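Local atomic coordinates of ureidoglycolate hydrolase (Arabidopsis thaliana, PDB entry 4PXE), a protein that hydrolyses (S)-ureidoglycolate to glyoxylate, ammonium and carbon dioxide with two manganese ions per subunit, in the breakdown of purine nucleotides. Residues 85-90 and 127-132; 199-204 and 381-386. All blocks are in the same frame, centred on the assembly; numbering follows the deposited sequence.

Contact 1: residues 85-90 and 127-132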
# COMPACT_ATOMS: atom_id res chain seq x y z
N PRO A 85 7.63 -32.96 34.31
CA PRO A 85 7.63 -31.88 33.32
C PRO A 85 8.71 -32.13 32.27
O PRO A 85 9.86 -32.44 32.61
CB PRO A 85 7.97 -30.64 34.16
CG PRO A 85 7.41 -30.98 35.53
CD PRO A 85 7.64 -32.45 35.70
N ALA A 86 8.33 -32.01 31.00
CA ALA A 86 9.22 -32.35 29.88
C ALA A 86 10.22 -31.24 29.59
O ALA A 86 10.07 -30.12 30.05
CB ALA A 86 8.40 -32.65 28.64
N VAL A 87 11.25 -31.58 28.83
CA VAL A 87 12.15 -30.57 28.28
C VAL A 87 11.64 -30.21 26.90
O VAL A 87 11.50 -31.09 26.04
CB VAL A 87 13.60 -31.09 28.16
CG1 VAL A 87 14.55 -29.96 27.78
CG2 VAL A 87 14.03 -31.75 29.48
N ALA A 88 11.35 -28.93 26.69
CA ALA A 88 10.75 -28.47 25.44
C ALA A 88 11.74 -27.68 24.59
O ALA A 88 12.66 -27.05 25.10
CB ALA A 88 9.51 -27.61 25.73
N THR A 89 11.54 -27.73 23.28
CA THR A 89 12.33 -26.92 22.37
C THR A 89 11.49 -26.62 21.14
O THR A 89 10.64 -27.41 20.76
CB THR A 89 13.64 -27.62 21.94
OG1 THR A 89 14.44 -26.73 21.15
CG2 THR A 89 13.35 -28.89 21.13
N GLY A 90 11.73 -25.48 20.50
CA GLY A 90 11.01 -25.20 19.28
C GLY A 90 11.15 -23.78 18.79
O GLY A 90 11.86 -22.98 19.38
N ARG A 127 13.22 -37.51 31.51
CA ARG A 127 12.15 -36.58 31.14
C ARG A 127 11.90 -36.66 29.65
O ARG A 127 12.84 -36.79 28.86
CB ARG A 127 12.55 -35.15 31.47
CG ARG A 127 12.72 -34.90 32.93
CD ARG A 127 13.03 -33.45 33.19
NE ARG A 127 13.06 -33.20 34.62
CZ ARG A 127 14.11 -33.45 35.37
NH1 ARG A 127 15.18 -33.97 34.80
NH2 ARG A 127 14.08 -33.20 36.68
N SER A 128 10.63 -36.57 29.27
CA SER A 128 10.26 -36.55 27.86
C SER A 128 10.87 -35.33 27.20
O SER A 128 11.17 -34.34 27.86
CB SER A 128 8.75 -36.51 27.69
OG SER A 128 8.16 -37.67 28.27
N LEU A 129 11.06 -35.43 25.89
CA LEU A 129 11.44 -34.27 25.09
C LEU A 129 10.27 -33.90 24.21
O LEU A 129 9.61 -34.77 23.64
CB LEU A 129 12.68 -34.60 24.24
CG LEU A 129 13.91 -35.13 24.98
CD1 LEU A 129 15.03 -35.38 23.99
CD2 LEU A 129 14.35 -34.18 26.08
N GLU A 130 10.00 -32.60 24.07
CA GLU A 130 8.89 -32.18 23.24
C GLU A 130 9.25 -31.00 22.34
O GLU A 130 9.75 -29.98 22.83
CB GLU A 130 7.65 -31.86 24.09
CG GLU A 130 6.38 -31.65 23.28
CD GLU A 130 5.11 -31.74 24.12
OE1 GLU A 130 5.05 -31.09 25.18
OE2 GLU A 130 4.19 -32.49 23.73
N ILE A 131 9.01 -31.17 21.05
CA ILE A 131 9.25 -30.13 20.06
C ILE A 131 7.98 -29.33 19.86
O ILE A 131 6.90 -29.90 19.67
CB ILE A 131 9.67 -30.72 18.72
CG1 ILE A 131 10.92 -31.58 18.88
CG2 ILE A 131 9.91 -29.60 17.70
CD1 ILE A 131 11.40 -32.17 17.58
N ILE A 132 8.10 -28.01 19.89
CA ILE A 132 6.97 -27.12 19.66
C ILE A 132 7.16 -26.35 18.37
O ILE A 132 8.16 -25.65 18.19
CB ILE A 132 6.79 -26.11 20.81
CG1 ILE A 132 6.66 -26.82 22.16
CG2 ILE A 132 5.57 -25.25 20.55
CD1 ILE A 132 6.65 -25.88 23.34
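Val87 and Leu129 stand side by side on one face of two parallel strands and point the same way, the CD2 branch of Leu129 lying 3.8 Å from Val87 CB. CG of Leu129 lies beside its backbone N (chi1 -54°), and CD2, the branch not in line with the extended chain, turns to Val87. Thr89 and Ile131 follow on this largely apolar face, which helices 105-120 and 410-429 cover; Thr89 OG1 is hydrogen-bonded to Leu205 O. On the other face Ala88 CB meets the CD1 end of Ile132 at 4.1 Å, and Glu130 stretches out to give its OE1 to the hydroxyl of Tyr201. Before the strands pair, Arg127 runs its extended chain past Pro85: Pro85 O lies 3.4 Å from Arg127 CD, at the edge of the guanidinium and near its plane, while the group itself makes a cation-pi contact with Phe202. Four backbone hydrogen bonds join the strands: Val87 N to Ser128 O, Glu130 N to Val87 O, Thr89 N to Glu130 O and Ile132 N to Thr89 O. Gly90 CA closes to 3.1 Å from Ile132 O, where a side chain on Gly90 would clash. The pair belongs to the metal-binding part of this M20-family enzyme, strand 86-91 ending just before the manganese ligand His92. With Arg66 giving a long, weak ion pair, the Tyr201 hydroxyl probably fixes the buried Glu130 carboxylate.

Contact 2: residues 199-204 and 381-386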
# COMPACT_ATOMS: atom_id res chain seq x y z
N GLY A 199 5.38 -23.99 35.04
CA GLY A 199 6.19 -25.14 35.43
C GLY A 199 5.82 -26.44 34.75
O GLY A 199 6.31 -27.50 35.14
N SER A 200 4.97 -26.39 33.73
CA SER A 200 4.58 -27.61 33.03
C SER A 200 5.71 -28.15 32.15
O SER A 200 5.69 -29.30 31.72
CB SER A 200 3.31 -27.41 32.21
OG SER A 200 3.48 -26.37 31.27
N TYR A 201 6.70 -27.30 31.89
CA TYR A 201 7.94 -27.75 31.27
C TYR A 201 9.11 -27.53 32.23
O TYR A 201 9.16 -26.51 32.92
CB TYR A 201 8.22 -26.97 29.98
CG TYR A 201 7.36 -27.37 28.81
CD1 TYR A 201 7.25 -28.70 28.42
CD2 TYR A 201 6.66 -26.41 28.08
CE1 TYR A 201 6.46 -29.07 27.34
CE2 TYR A 201 5.87 -26.77 26.99
CZ TYR A 201 5.77 -28.10 26.62
OH TYR A 201 4.99 -28.46 25.54
N PHE A 202 10.04 -28.48 32.27
CA PHE A 202 11.26 -28.36 33.06
C PHE A 202 12.14 -27.21 32.56
O PHE A 202 12.70 -26.46 33.35
CB PHE A 202 12.03 -29.69 33.02
CG PHE A 202 13.25 -29.74 33.90
CD1 PHE A 202 13.14 -29.69 35.28
CD2 PHE A 202 14.51 -29.88 33.34
CE1 PHE A 202 14.26 -29.76 36.08
CE2 PHE A 202 15.64 -29.95 34.14
CZ PHE A 202 15.51 -29.90 35.52
N ALA A 203 12.25 -27.09 31.24
CA ALA A 203 12.98 -25.99 30.61
C ALA A 203 12.49 -25.88 29.18
O ALA A 203 11.89 -26.82 28.66
CB ALA A 203 14.48 -26.25 30.63
N PHE A 204 12.72 -24.72 28.58
CA PHE A 204 12.46 -24.48 27.16
C PHE A 204 13.72 -23.93 26.47
O PHE A 204 14.30 -22.95 26.93
CB PHE A 204 11.30 -23.50 26.94
CG PHE A 204 11.12 -23.13 25.50
CD1 PHE A 204 10.44 -23.99 24.65
CD2 PHE A 204 11.67 -21.97 24.97
CE1 PHE A 204 10.30 -23.69 23.30
CE2 PHE A 204 11.54 -21.67 23.64
CZ PHE A 204 10.85 -22.53 22.80
N LEU A 381 10.88 -15.45 24.51
CA LEU A 381 10.58 -14.31 25.37
C LEU A 381 9.36 -14.60 26.24
O LEU A 381 9.32 -14.24 27.42
CB LEU A 381 10.33 -13.05 24.52
CG LEU A 381 9.96 -11.77 25.26
CD1 LEU A 381 11.07 -11.38 26.21
CD2 LEU A 381 9.71 -10.66 24.27
N PHE A 382 8.38 -15.28 25.66
CA PHE A 382 7.14 -15.59 26.38
C PHE A 382 7.16 -16.95 27.08
O PHE A 382 6.55 -17.12 28.15
CB PHE A 382 5.94 -15.39 25.47
CG PHE A 382 5.83 -13.98 24.99
CD1 PHE A 382 5.28 -13.02 25.82
CD2 PHE A 382 6.37 -13.59 23.78
CE1 PHE A 382 5.22 -11.70 25.42
CE2 PHE A 382 6.33 -12.27 23.38
CZ PHE A 382 5.76 -11.32 24.20
N MET A 383 7.87 -17.91 26.50
CA MET A 383 8.07 -19.20 27.16
C MET A 383 8.77 -19.02 28.50
O MET A 383 8.56 -19.81 29.42
CB MET A 383 8.86 -20.17 26.26
CG MET A 383 8.09 -20.64 25.03
SD MET A 383 6.49 -21.40 25.41
CE MET A 383 7.02 -22.97 26.10
N ALA A 384 9.59 -17.98 28.61
CA ALA A 384 10.29 -17.65 29.86
C ALA A 384 9.34 -17.38 31.02
O ALA A 384 9.72 -17.46 32.19
CB ALA A 384 11.22 -16.46 29.65
N ARG A 385 8.09 -17.04 30.69
CA ARG A 385 7.09 -16.80 31.73
C ARG A 385 6.52 -18.10 32.30
O ARG A 385 5.89 -18.10 33.36
CB ARG A 385 5.96 -15.93 31.16
CG ARG A 385 6.44 -14.61 30.62
CD ARG A 385 5.28 -13.77 30.13
NE ARG A 385 5.75 -12.49 29.61
CZ ARG A 385 4.94 -11.48 29.32
NH1 ARG A 385 3.63 -11.60 29.51
NH2 ARG A 385 5.44 -10.35 28.85
N ILE A 386 6.76 -19.21 31.59
CA ILE A 386 6.18 -20.52 31.89
C ILE A 386 7.23 -21.47 32.46
O ILE A 386 6.94 -22.33 33.29
CB ILE A 386 5.59 -21.17 30.60
CG1 ILE A 386 4.37 -20.40 30.12
CG2 ILE A 386 5.21 -22.63 30.83
CD1 ILE A 386 3.30 -20.28 31.19
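Gly199 N donates a hydrogen bond to Ile386 O at 2.9 Å, with an angle of 162° at the hydrogen. It fastens the loop ahead of strand 201-209 to the chain just past helix 379-383. Gly199 has positive phi, a conformation glycine adopts readily. Beside this bond the CG2 branch of Ile386 comes to 4.1 Å from Ser200 OG, whose hydroxyl is hydrogen-bonded to Lys197 O.

Deeper in, Met383 meets two aromatic rings. Its CG stands over the centre of the Phe204 ring, 3.7 Å from the centroid and 7° off the normal, a CH-pi contact, while CB lies above the same face, 3.6 Å from Phe204 CD2. The chain then bends at chi2 (-55°) and again at chi3, keeping SD above that face at a longer 4.9 Å from the Phe204 centroid and returning CE to 3.9 Å from Phe204 CD1. This turn also brings CE 4.0 Å from Tyr201 CD2, an oblique approach to the tyrosine ring. An alanine in place of Phe204 removes the ring under Met383 CB and CG, which would probably open a gap there and let the bent methionine chain turn.

Met383 over the face of Phe204 is a Met-aromatic contact, joining a strand residue to the short helix 379-383. In this M20-family enzyme strand 201-209 carries the manganese ligand His208, and the helix directly follows the substrate-binding Tyr377 and His378; the packing itself stands back from the site, the Phe204 side chain lying about 11 Å from a manganese ion.

From the N terminus, strand 86-91 comes first; contact 1 closes when the chain returns in strand 129-133, after a 36-residue loop containing helix 105-120. Contact 2 opens only later, at 199-204, and closes, after 176 intervening residues, at 381-386, so the two loops lie in series, neither nested nor crossed. Their centres are about 10 Å apart, and strand 86-91 is the neighbour of both 129-133 and 201-209. Ala86 O to Phe202 N is a probable hydrogen bond between the contacts. The long loop of contact 2 includes the region involved in dimerization, residues 230-345, so the chain passes through it and returns to the metal-binding part of the fold at helix 379-383.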